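Local coordinates for putative N-acetylmuramoyl-L-alanine amidase,autolysin cwp6 (Peptoclostridium difficile, PDB 5J72), which probably cleaves the amide bond between N-acetylmuramoyl and L-alanine in peptidoglycan with a zinc-binding domain, and is anchored to the cell wall by CWB2 modules, at residues Leu28-Ile33 against Ile78-Lys83; Ala290-Val295 against Ser319-Ile324; Leu185-Asp190 against Gly215-Lys220; Gly552-Thr557 against Asn596-Leu601. All blocks are in the same frame, centred on the assembly; numbering follows the deposited sequence.

Contact 1: Leu28-Ile33 against Ile78-Lys83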
loop_
_atom_site.group_PDB
_atom_site.type_symbol
_atom_site.label_atom_id
_atom_site.label_comp_id
_atom_site.label_asym_id
_atom_site.label_seq_id
_atom_site.Cartn_x
_atom_site.Cartn_y
_atom_site.Cartn_z
ATOM N N LEU A 28 39.363 0.126 15.935
ATOM C CA LEU A 28 39.744 1.469 16.402
ATOM C C LEU A 28 39.964 1.618 17.877
ATOM O O LEU A 28 40.497 2.663 18.282
ATOM C CB LEU A 28 38.637 2.465 15.979
ATOM C CG LEU A 28 38.311 2.463 14.458
ATOM C CD1 LEU A 28 37.200 3.516 14.156
ATOM C CD2 LEU A 28 39.563 2.787 13.607
ATOM N N ASN A 29 39.562 0.664 18.680
ATOM C CA ASN A 29 39.724 0.823 20.127
ATOM C C ASN A 29 38.928 2.052 20.596
ATOM O O ASN A 29 39.434 2.920 21.294
ATOM C CB ASN A 29 41.209 0.968 20.507
ATOM C CG ASN A 29 41.415 0.917 22.019
ATOM O OD1 ASN A 29 40.628 0.298 22.751
ATOM N ND2 ASN A 29 42.451 1.563 22.568
ATOM N N ALA A 30 37.668 2.115 20.218
ATOM C CA ALA A 30 36.849 3.269 20.598
ATOM C C ALA A 30 35.419 2.816 20.688
ATOM O O ALA A 30 34.925 2.125 19.792
ATOM C CB ALA A 30 36.999 4.366 19.535
ATOM N N ASP A 31 34.738 3.219 21.752
ATOM C CA ASP A 31 33.363 2.838 21.949
ATOM C C ASP A 31 32.351 3.585 21.069
ATOM O O ASP A 31 31.211 3.147 20.952
ATOM C CB ASP A 31 32.950 3.099 23.395
ATOM C CG ASP A 31 33.671 2.203 24.384
ATOM O OD1 ASP A 31 34.105 1.093 23.978
ATOM O OD2 ASP A 31 33.800 2.611 25.548
ATOM N N SER A 32 32.749 4.717 20.458
ATOM C CA SER A 32 31.788 5.456 19.626
ATOM C C SER A 32 32.526 6.345 18.668
ATOM O O SER A 32 33.738 6.568 18.846
ATOM C CB SER A 32 30.883 6.339 20.490
ATOM O OG SER A 32 31.639 7.411 21.044
ATOM N N ILE A 33 31.815 6.832 17.654
ATOM C CA ILE A 33 32.326 7.827 16.689
ATOM C C ILE A 33 31.243 8.876 16.547
ATOM O O ILE A 33 30.082 8.605 16.835
ATOM C CB ILE A 33 32.642 7.261 15.304
ATOM C CG1 ILE A 33 31.338 6.693 14.668
ATOM C CG2 ILE A 33 33.751 6.146 15.445
ATOM C CD1 ILE A 33 31.662 6.133 13.263
ATOM N N ILE A 78 34.470 12.605 10.592
ATOM C CA ILE A 78 34.139 11.599 11.593
ATOM C C ILE A 78 35.157 11.710 12.687
ATOM O O ILE A 78 36.364 11.701 12.395
ATOM C CB ILE A 78 34.211 10.164 10.971
ATOM C CG1 ILE A 78 33.123 10.011 9.919
ATOM C CG2 ILE A 78 34.043 9.133 12.110
ATOM C CD1 ILE A 78 33.171 8.627 9.152
ATOM N N LYS A 79 34.704 11.811 13.940
ATOM C CA LYS A 79 35.642 11.880 15.029
ATOM C C LYS A 79 35.586 10.524 15.756
ATOM O O LYS A 79 34.484 10.078 16.089
ATOM C CB LYS A 79 35.237 12.992 16.055
ATOM C CG LYS A 79 36.211 13.022 17.266
ATOM C CD LYS A 79 36.020 14.306 18.142
ATOM C CE LYS A 79 36.698 14.177 19.473
ATOM N NZ LYS A 79 36.702 15.491 20.191
ATOM N N ILE A 80 36.735 9.905 15.977
ATOM C CA ILE A 80 36.793 8.621 16.685
ATOM C C ILE A 80 37.016 8.893 18.152
ATOM O O ILE A 80 38.049 9.454 18.523
ATOM C CB ILE A 80 37.916 7.808 16.046
ATOM C CG1 ILE A 80 37.591 7.625 14.529
ATOM C CG2 ILE A 80 38.080 6.459 16.784
ATOM C CD1 ILE A 80 38.811 7.147 13.684
ATOM N N ASN A 81 36.053 8.526 18.970
ATOM C CA ASN A 81 36.137 8.866 20.394
ATOM C C ASN A 81 36.925 7.797 21.235
ATOM O O ASN A 81 36.306 7.188 22.108
ATOM C CB ASN A 81 34.706 9.040 20.934
ATOM C CG ASN A 81 33.919 10.116 20.176
ATOM O OD1 ASN A 81 34.473 11.218 19.923
ATOM N ND2 ASN A 81 32.654 9.880 19.759
ATOM N N GLY A 82 38.210 7.566 20.996
ATOM C CA GLY A 82 38.956 6.630 21.850
ATOM C C GLY A 82 39.092 7.157 23.273
ATOM O O GLY A 82 38.962 8.357 23.514
ATOM N N LYS A 83 39.362 6.274 24.232
ATOM C CA LYS A 83 39.529 6.667 25.646
ATOM C C LYS A 83 40.762 7.555 25.828
ATOM O O LYS A 83 40.677 8.617 26.457
ATOM C CB LYS A 83 39.694 5.425 26.543
ATOM C CG LYS A 83 39.680 5.770 28.034
ATOM C CD LYS A 83 39.814 4.505 28.910
ATOM C CE LYS A 83 41.264 4.275 29.306
ATOM N NZ LYS A 83 41.412 3.108 30.213
HETATM O O HOH W 1 39.602 3.523 23.993
HETATM O O HOH W 2 36.070 4.757 23.723
HETATM O O HOH W 3 33.200 6.619 23.275
#

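Contact 2: Ala290-Val295 against Ser319-Ile324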
loop_
_atom_site.group_PDB
_atom_site.type_symbol
_atom_site.label_atom_id
_atom_site.label_comp_id
_atom_site.label_asym_id
_atom_site.label_seq_id
_atom_site.Cartn_x
_atom_site.Cartn_y
_atom_site.Cartn_z
ATOM N N ALA A 290 1.656 -20.661 -1.568
ATOM C CA ALA A 290 0.916 -21.905 -1.341
ATOM C C ALA A 290 -0.200 -22.128 -2.348
ATOM O O ALA A 290 -0.487 -21.312 -3.235
ATOM C CB ALA A 290 0.291 -21.832 0.048
ATOM N N ASN A 291 -0.831 -23.337 -2.207
ATOM C CA ASN A 291 -2.025 -23.677 -2.959
ATOM C C ASN A 291 -3.197 -23.265 -2.059
ATOM O O ASN A 291 -2.993 -22.933 -0.891
ATOM C CB ASN A 291 -2.073 -25.225 -3.238
ATOM C CG ASN A 291 -0.972 -25.602 -4.184
ATOM O OD1 ASN A 291 -1.009 -25.173 -5.316
ATOM N ND2 ASN A 291 0.085 -26.280 -3.775
ATOM N N LYS A 292 -4.413 -23.322 -2.555
ATOM C CA LYS A 292 -5.559 -22.941 -1.749
ATOM C C LYS A 292 -5.691 -23.712 -0.444
ATOM O O LYS A 292 -5.982 -23.100 0.585
ATOM C CB LYS A 292 -6.824 -23.128 -2.564
ATOM C CG LYS A 292 -8.061 -22.754 -1.769
ATOM C CD LYS A 292 -9.235 -22.524 -2.712
ATOM C CE LYS A 292 -10.541 -22.784 -2.043
ATOM N NZ LYS A 292 -11.593 -23.112 -3.045
ATOM N N ASP A 293 -5.480 -25.046 -0.438
ATOM C CA ASP A 293 -5.654 -25.792 0.823
ATOM C C ASP A 293 -4.406 -26.252 1.487
ATOM O O ASP A 293 -4.505 -26.880 2.553
ATOM C CB ASP A 293 -6.532 -27.044 0.608
ATOM C CG ASP A 293 -7.845 -26.716 -0.061
ATOM O OD1 ASP A 293 -8.539 -25.806 0.413
ATOM O OD2 ASP A 293 -8.171 -27.371 -1.066
ATOM N N SER A 294 -3.229 -25.988 0.950
ATOM C CA SER A 294 -2.054 -26.465 1.678
ATOM C C SER A 294 -0.775 -25.852 1.044
ATOM O O SER A 294 -0.817 -25.387 -0.112
ATOM C CB SER A 294 -1.939 -27.991 1.551
ATOM O OG SER A 294 -1.727 -28.288 0.168
ATOM N N VAL A 295 0.312 -25.862 1.784
ATOM C CA VAL A 295 1.574 -25.509 1.118
ATOM C C VAL A 295 2.073 -26.882 0.543
ATOM O O VAL A 295 1.676 -27.923 1.085
ATOM C CB VAL A 295 2.606 -24.937 2.113
ATOM C CG1 VAL A 295 2.019 -23.677 2.795
ATOM C CG2 VAL A 295 2.998 -25.985 3.179
ATOM N N SER A 319 -8.813 -17.940 -1.696
ATOM C CA SER A 319 -7.397 -18.080 -2.075
ATOM C C SER A 319 -6.660 -18.949 -1.123
ATOM O O SER A 319 -5.767 -19.661 -1.542
ATOM C CB SER A 319 -6.718 -16.711 -2.102
ATOM O OG SER A 319 -7.290 -15.949 -3.145
ATOM N N LEU A 320 -6.997 -18.847 0.197
ATOM C CA LEU A 320 -6.365 -19.627 1.272
ATOM C C LEU A 320 -7.514 -20.097 2.107
ATOM O O LEU A 320 -8.135 -19.290 2.799
ATOM C CB LEU A 320 -5.419 -18.714 2.102
ATOM C CG LEU A 320 -4.236 -18.194 1.238
ATOM C CD1 LEU A 320 -3.447 -17.166 2.081
ATOM C CD2 LEU A 320 -3.315 -19.408 0.807
ATOM N N SER A 321 -7.823 -21.413 2.067
ATOM C CA SER A 321 -9.023 -21.870 2.789
ATOM C C SER A 321 -8.687 -22.206 4.241
ATOM O O SER A 321 -7.523 -22.152 4.646
ATOM C CB SER A 321 -9.535 -23.139 2.096
ATOM O OG SER A 321 -8.655 -24.204 2.433
ATOM N N SER A 322 -9.712 -22.618 5.029
ATOM C CA SER A 322 -9.482 -23.000 6.415
ATOM C C SER A 322 -8.572 -24.224 6.486
ATOM O O SER A 322 -7.986 -24.487 7.532
ATOM C CB SER A 322 -10.819 -23.309 7.103
ATOM O OG SER A 322 -11.477 -24.307 6.342
ATOM N N LYS A 323 -8.441 -24.972 5.382
ATOM C CA LYS A 323 -7.593 -26.162 5.408
ATOM C C LYS A 323 -6.106 -25.760 5.507
ATOM O O LYS A 323 -5.346 -26.390 6.257
ATOM C CB LYS A 323 -7.836 -26.992 4.135
ATOM C CG LYS A 323 -9.079 -27.917 4.259
ATOM C CD LYS A 323 -9.597 -28.281 2.888
ATOM C CE LYS A 323 -10.918 -29.026 2.949
ATOM N NZ LYS A 323 -11.801 -28.662 1.804
ATOM N N ILE A 324 -5.682 -24.688 4.789
ATOM C CA ILE A 324 -4.241 -24.340 4.941
ATOM C C ILE A 324 -4.032 -23.710 6.305
ATOM O O ILE A 324 -2.980 -23.903 6.903
ATOM C CB ILE A 324 -3.797 -23.463 3.749
ATOM C CG1 ILE A 324 -2.212 -23.418 3.707
ATOM C CG2 ILE A 324 -4.463 -22.077 3.834
ATOM C CD1 ILE A 324 -1.698 -22.597 2.573
#

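Contact 3: Leu185-Asp190 against Gly215-Lys220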
loop_
_atom_site.group_PDB
_atom_site.type_symbol
_atom_site.label_atom_id
_atom_site.label_comp_id
_atom_site.label_asym_id
_atom_site.label_seq_id
_atom_site.Cartn_x
_atom_site.Cartn_y
_atom_site.Cartn_z
ATOM N N LEU A 185 17.215 -5.011 -9.745
ATOM C CA LEU A 185 17.218 -4.380 -11.068
ATOM C C LEU A 185 16.576 -5.419 -12.047
ATOM O O LEU A 185 16.446 -6.586 -11.702
ATOM C CB LEU A 185 18.652 -4.042 -11.612
ATOM C CG LEU A 185 19.349 -2.959 -10.774
ATOM C CD1 LEU A 185 20.791 -2.732 -11.319
ATOM C CD2 LEU A 185 18.526 -1.626 -10.726
ATOM N N LEU A 186 16.264 -4.984 -13.245
ATOM C CA LEU A 186 15.535 -5.869 -14.149
ATOM C C LEU A 186 16.270 -6.277 -15.419
ATOM O O LEU A 186 16.989 -5.474 -16.020
ATOM C CB LEU A 186 14.242 -5.107 -14.575
ATOM C CG LEU A 186 13.385 -4.641 -13.390
ATOM C CD1 LEU A 186 12.217 -3.826 -13.889
ATOM C CD2 LEU A 186 12.938 -5.828 -12.556
ATOM N N ALA A 187 16.027 -7.531 -15.828
ATOM C CA ALA A 187 16.615 -8.116 -17.029
ATOM C C ALA A 187 15.487 -8.610 -17.982
ATOM O O ALA A 187 14.314 -8.654 -17.593
ATOM C CB ALA A 187 17.409 -9.334 -16.634
ATOM N N ASN A 188 15.888 -8.946 -19.219
ATOM C CA ASN A 188 15.028 -9.599 -20.188
ATOM C C ASN A 188 15.503 -11.033 -20.128
ATOM O O ASN A 188 16.520 -11.324 -19.476
ATOM C CB ASN A 188 15.203 -9.000 -21.560
ATOM C CG ASN A 188 14.519 -7.665 -21.620
ATOM O OD1 ASN A 188 13.354 -7.561 -21.210
ATOM N ND2 ASN A 188 15.121 -6.606 -22.106
ATOM N N LYS A 189 14.818 -11.962 -20.786
ATOM C CA LYS A 189 15.260 -13.346 -20.667
ATOM C C LYS A 189 16.654 -13.587 -21.206
ATOM O O LYS A 189 17.405 -14.396 -20.627
ATOM C CB LYS A 189 14.288 -14.289 -21.450
ATOM C CG LYS A 189 14.674 -15.744 -21.298
ATOM C CD LYS A 189 13.881 -16.643 -22.245
ATOM C CE LYS A 189 14.304 -18.064 -21.994
ATOM N NZ LYS A 189 13.685 -18.995 -22.979
ATOM N N ASP A 190 17.013 -12.912 -22.305
ATOM C CA ASP A 190 18.325 -13.185 -22.901
ATOM C C ASP A 190 19.260 -11.970 -22.989
ATOM O O ASP A 190 20.317 -12.068 -23.601
ATOM C CB ASP A 190 18.103 -13.776 -24.335
ATOM C CG ASP A 190 17.345 -15.090 -24.294
ATOM O OD1 ASP A 190 17.770 -15.995 -23.550
ATOM O OD2 ASP A 190 16.316 -15.202 -24.992
ATOM N N GLY A 215 14.869 -20.574 -17.628
ATOM C CA GLY A 215 13.758 -20.274 -18.514
ATOM C C GLY A 215 13.328 -18.829 -18.331
ATOM O O GLY A 215 12.823 -18.216 -19.260
ATOM N N SER A 216 13.545 -18.265 -17.106
ATOM C CA SER A 216 13.172 -16.865 -16.799
ATOM C C SER A 216 14.297 -15.886 -17.187
ATOM O O SER A 216 14.081 -14.893 -17.895
ATOM C CB SER A 216 12.868 -16.742 -15.314
ATOM O OG SER A 216 12.291 -15.464 -15.110
ATOM N N VAL A 217 15.497 -16.208 -16.726
ATOM C CA VAL A 217 16.692 -15.420 -17.041
ATOM C C VAL A 217 17.755 -16.438 -17.471
ATOM O O VAL A 217 18.269 -17.193 -16.642
ATOM C CB VAL A 217 17.144 -14.576 -15.817
ATOM C CG1 VAL A 217 18.349 -13.704 -16.236
ATOM C CG2 VAL A 217 15.969 -13.696 -15.334
ATOM N N SER A 218 18.070 -16.434 -18.743
ATOM C CA SER A 218 18.973 -17.446 -19.351
ATOM C C SER A 218 20.457 -17.143 -19.215
ATOM O O SER A 218 20.848 -16.076 -18.733
ATOM C CB SER A 218 18.663 -17.547 -20.846
ATOM O OG SER A 218 19.271 -16.487 -21.551
ATOM N N GLN A 219 21.285 -18.088 -19.661
ATOM C CA GLN A 219 22.728 -17.918 -19.667
ATOM C C GLN A 219 23.090 -16.754 -20.581
ATOM O O GLN A 219 24.151 -16.154 -20.425
ATOM C CB GLN A 219 23.394 -19.200 -20.212
ATOM C CG GLN A 219 24.920 -19.031 -20.349
ATOM C CD GLN A 219 25.615 -18.513 -19.080
ATOM O OE1 GLN A 219 25.291 -18.899 -17.935
ATOM N NE2 GLN A 219 26.563 -17.592 -19.263
ATOM N N LYS A 220 22.244 -16.445 -21.569
ATOM C CA LYS A 220 22.590 -15.339 -22.455
ATOM C C LYS A 220 22.507 -14.043 -21.656
ATOM O O LYS A 220 23.318 -13.146 -21.869
ATOM C CB LYS A 220 21.631 -15.225 -23.641
ATOM C CG LYS A 220 21.530 -16.517 -24.455
ATOM C CD LYS A 220 21.265 -16.198 -25.923
ATOM C CE LYS A 220 21.242 -17.495 -26.749
ATOM N NZ LYS A 220 20.938 -17.215 -28.173
#

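Contact 4: Gly552-Thr557 against Asn596-Leu601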
loop_
_atom_site.group_PDB
_atom_site.type_symbol
_atom_site.label_atom_id
_atom_site.label_comp_id
_atom_site.label_asym_id
_atom_site.label_seq_id
_atom_site.Cartn_x
_atom_site.Cartn_y
_atom_site.Cartn_z
ATOM N N GLY A 552 -42.275 11.593 -13.204
ATOM C CA GLY A 552 -41.099 11.888 -14.012
ATOM C C GLY A 552 -40.151 12.918 -13.403
ATOM O O GLY A 552 -40.588 13.962 -12.921
ATOM N N GLY A 553 -38.799 12.627 -13.431
ATOM C CA GLY A 553 -37.779 13.557 -12.914
ATOM C C GLY A 553 -36.471 12.803 -12.644
ATOM O O GLY A 553 -36.449 11.571 -12.683
ATOM N N THR A 554 -35.391 13.546 -12.382
ATOM C CA THR A 554 -34.068 12.968 -12.143
ATOM C C THR A 554 -34.098 11.826 -11.134
ATOM O O THR A 554 -33.504 10.801 -11.419
ATOM C CB THR A 554 -33.100 14.069 -11.667
ATOM O OG1 THR A 554 -33.103 15.125 -12.641
ATOM C CG2 THR A 554 -31.643 13.555 -11.507
ATOM N N THR A 555 -34.807 11.951 -9.983
ATOM C CA THR A 555 -34.738 10.861 -8.994
ATOM C C THR A 555 -35.509 9.672 -9.408
ATOM O O THR A 555 -35.203 8.552 -9.018
ATOM C CB THR A 555 -35.142 11.353 -7.560
ATOM O OG1 THR A 555 -36.557 11.568 -7.491
ATOM C CG2 THR A 555 -34.453 12.641 -7.212
ATOM N N LYS A 556 -36.549 9.861 -10.210
ATOM C CA LYS A 556 -37.267 8.676 -10.702
ATOM C C LYS A 556 -36.369 7.916 -11.755
ATOM O O LYS A 556 -36.355 6.698 -11.786
ATOM C CB LYS A 556 -38.601 9.123 -11.399
ATOM C CG LYS A 556 -39.460 7.913 -11.700
ATOM C CD LYS A 556 -40.775 8.340 -12.418
ATOM C CE LYS A 556 -41.775 7.180 -12.363
ATOM N NZ LYS A 556 -43.104 7.628 -12.858
ATOM N N THR A 557 -35.681 8.664 -12.626
ATOM C CA THR A 557 -34.806 8.036 -13.621
ATOM C C THR A 557 -33.656 7.315 -12.872
ATOM O O THR A 557 -33.321 6.164 -13.193
ATOM C CB THR A 557 -34.243 9.099 -14.549
ATOM O OG1 THR A 557 -35.353 9.720 -15.246
ATOM C CG2 THR A 557 -33.269 8.517 -15.563
ATOM N N ASN A 596 -31.535 19.635 -1.339
ATOM C CA ASN A 596 -31.864 20.559 -2.438
ATOM C C ASN A 596 -31.417 19.953 -3.769
ATOM O O ASN A 596 -31.581 20.593 -4.800
ATOM C CB ASN A 596 -31.146 21.868 -2.253
ATOM C CG ASN A 596 -31.608 22.578 -1.020
ATOM O OD1 ASN A 596 -30.810 23.279 -0.393
ATOM N ND2 ASN A 596 -32.857 22.457 -0.619
ATOM N N TYR A 597 -30.831 18.723 -3.750
ATOM C CA TYR A 597 -30.344 18.090 -4.969
ATOM C C TYR A 597 -31.008 16.771 -5.165
ATOM O O TYR A 597 -31.617 16.237 -4.227
ATOM C CB TYR A 597 -28.796 17.990 -4.916
ATOM C CG TYR A 597 -28.270 19.397 -4.854
ATOM C CD1 TYR A 597 -28.098 20.143 -6.016
ATOM C CD2 TYR A 597 -28.095 20.036 -3.645
ATOM C CE1 TYR A 597 -27.786 21.494 -5.966
ATOM C CE2 TYR A 597 -27.783 21.394 -3.582
ATOM C CZ TYR A 597 -27.630 22.117 -4.749
ATOM O OH TYR A 597 -27.318 23.456 -4.697
ATOM N N PRO A 598 -30.955 16.209 -6.374
ATOM C CA PRO A 598 -31.601 14.913 -6.620
ATOM C C PRO A 598 -31.051 13.834 -5.625
ATOM O O PRO A 598 -29.846 13.699 -5.479
ATOM C CB PRO A 598 -31.237 14.609 -8.083
ATOM C CG PRO A 598 -30.789 15.852 -8.641
ATOM C CD PRO A 598 -30.120 16.604 -7.512
ATOM N N ALA A 599 -31.954 13.066 -5.011
ATOM C CA ALA A 599 -31.604 12.104 -3.975
ATOM C C ALA A 599 -32.477 10.921 -3.991
ATOM O O ALA A 599 -33.667 11.057 -4.249
ATOM C CB ALA A 599 -31.734 12.784 -2.597
ATOM N N ILE A 600 -31.928 9.736 -3.742
ATOM C CA ILE A 600 -32.689 8.505 -3.680
ATOM C C ILE A 600 -32.135 7.696 -2.547
ATOM O O ILE A 600 -31.018 7.971 -2.056
ATOM C CB ILE A 600 -32.586 7.628 -4.938
ATOM C CG1 ILE A 600 -31.061 7.351 -5.232
ATOM C CG2 ILE A 600 -33.243 8.373 -6.171
ATOM C CD1 ILE A 600 -30.879 6.312 -6.286
ATOM N N LEU A 601 -32.873 6.677 -2.148
ATOM C CA LEU A 601 -32.430 5.790 -1.109
ATOM C C LEU A 601 -32.648 4.387 -1.570
ATOM O O LEU A 601 -33.769 3.944 -1.813
ATOM C CB LEU A 601 -33.119 6.038 0.238
ATOM C CG LEU A 601 -32.644 5.191 1.432
ATOM C CD1 LEU A 601 -32.835 5.993 2.704
ATOM C CD2 LEU A 601 -33.357 3.869 1.578
#

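Contact 1: Leu28-Ile33 against Ile78-Lys83
Ser32 and Asn81 are joined twice, once by backbone and once by side chain. Asn81 N donates to Ser32 O at 3.0 Å, and Asn81 ND2 reaches Ser32 OG, also at 3.0 Å, with an N-H...O angle of 158°. The hydroxyl lies only 11° out of the amide plane. Ser32 OG sits between its own backbone N and carbonyl carbon (chi1 69°), which turns it to meet the amide; ND2 also donates to Thr34 OG1, so two hydroxyls fix the rotation of the Asn81 amide. Next along, the chain bends in an inverse gamma turn centred on Asn81, closed by a weak bond from Gly82 N to Ile80 O. At and after the turn, water bridges the backbones: one molecule links Asp31 N to Asn81 O, another Asn29 O to Lys83 N.

A second cluster is apolar. Ile80 CG2 comes within 3.6 Å of Ala30 CB, and its CD1 lies 4.0 Å from Leu28 CD1, the two side chains crossing at about a right angle. Ile33 rests its CB 4.0 Å from Ile78 CG2, while its CA-H faces Lys79 O at 3.2 Å. Ile33 and Ile80 form a non-hydrogen-bonded antiparallel pair. The arrangement is part of the antiparallel pairing of strands 30-39 and 72-82 in the beta-rich N-terminal domain.

Contact 2: Ala290-Val295 against Ser319-Ile324
The backbones of Lys292 and Leu320 pass with their CA atoms 4.6 Å apart, and one nearly straight bond ties them just beyond, Ser321 N to Lys292 O at 2.9 Å with an N-H...O angle of 172°. A CA-H...O contact from Lys292 CA to Ser319 O adds to this seam.

Ser321 carries the polar centre. With chi1 at 74°, its OG faces both ways: it donates to Asp293 OD1 at 2.6 Å, which receives it on the lone pair directed away from the other carboxylate oxygen, and accepts from Lys323 N at 3.1 Å as the N-cap of helix 322-329. The Asp293 carboxylate thus orients the capping hydroxyl, and its charge may be eased by the nearby helix N-terminus. Lys323 runs beside Asp293, pointing the same way, but NZ stays 4.6 Å from OD1, beyond a salt bridge.

On the apolar side of the contact, Ile324 extends its chain with CG1 anti to the backbone N (chi1 -165°). This drives CD1 against Ala290 CB at 3.3 Å, tighter than ordinary van der Waals contact, with Val295 CG1 meeting the same methyl at 3.9 Å. Ile263 of strand 260-265 also touches Ala290 and Ile324, and Asn265 ND2 holds Ser319 O.

Two loops that follow strands 287-290 and 308-314 therefore meet beyond the strand lying between them, 260-265, an arrangement belonging to the alpha/beta fold of a CWB2 module, with its four-stranded parallel sheet of order 2-1-3-4.

Contact 3: Leu185-Asp190 against Gly215-Lys220
Ser218 OG is gripped from both sides of the contact: it donates to Asp190 OD1 at 2.5 Å, a short bond, and accepts from Lys220 N at 3.0 Å. The second bond is bent, with an N-H...O angle of 135°, and a weak one from Ala221 N joins it. The hydroxyl lies between its own N and carbonyl carbon (chi1 80°), where it can cap the helix and still turn its proton to the carboxylate. Asp190 answers with the OD1 lone pair that faces away from its other oxygen. Its charge is probably moderated by the helix start, whereas Lys220 NZ remains 5.7 Å from OD1.

Alongside, Ser218 N donates to Lys189 O at 2.9 Å, in the carbonyl plane. These bonds join the loop after strand 184-187 to the N-cap of helix 219-228, next to the end of strand 158-163, in a CWB2 module built round a four-stranded parallel sheet. Asn163 ND2 secures Ser216 O, and Arg235 NH1 reaches Val217 O.

Lys189 is extended throughout, from a CG anti to the backbone N (chi1 -177°), and lies along the carbonyls of Ser216 and Gly215; its CE comes 3.1 Å from Gly215 O. Lys220 CB packs over Asp190 O at 3.4 Å, and on the inner side Ala187 CB only grazes Val217 CG1 at 4.5 Å.

Contact 4: Gly552-Thr557 against Asn596-Leu601
Thr555 CG2 wedges against the chain between Pro598 and Ala599, 3.4 Å from Ala599 N, while Thr554 CG2 lies on the rim of the proline at 3.6 Å from Pro598 CB. Ile600 CG2 meets the same helical turn, 3.5 Å from Thr555 O and 3.8 Å from Thr555 CB. No hydrogen bond crosses between the segments; Ala599 O is buried by the methyl and CB of Thr555 and has no partner in the model.

What aims the Thr555 methyl is its hydroxyl. OG1 sits between the backbone N and carbonyl carbon (chi1 73°), bonded to Asp549 OD2 and Lys546 N, which leaves CG2 beside the backbone N and directed at the strand. Behind it, Gly553 is the N-cap of helix 554-569, and its O takes Thr557 N at 3.0 Å in the first turn.

Farther out, backbone bonds to Phe526 and Ser528 hold Ile600 beside strand 525-532, which carries the zinc ligand His530. The contact thus packs the first helical turn against the start of central strand 599-606, in the alpha/beta fold of the zinc amidase domain.

The four contacts follow the chain in series, contact 1 then 3, 2 and 4, and none touches another. Contacts 2 and 3 are counterparts in different CWB2 modules: in each, an Asp on the loop after the edge strand bonds a Ser that caps the helix beyond, yet their centres are 31 Å apart. Contact 1 belongs to the N-terminal domain, about 46 Å from contact 3 by centres. Contact 4 lies in the amidase domain, 76 Å between centres from contact 1 and on the opposite side of the chain's centre. It alone is near the zinc ion, about 13 Å from the Ile600 side chain; the Ile324 side chain of contact 2 is about 13 Å from a bound calcium ion.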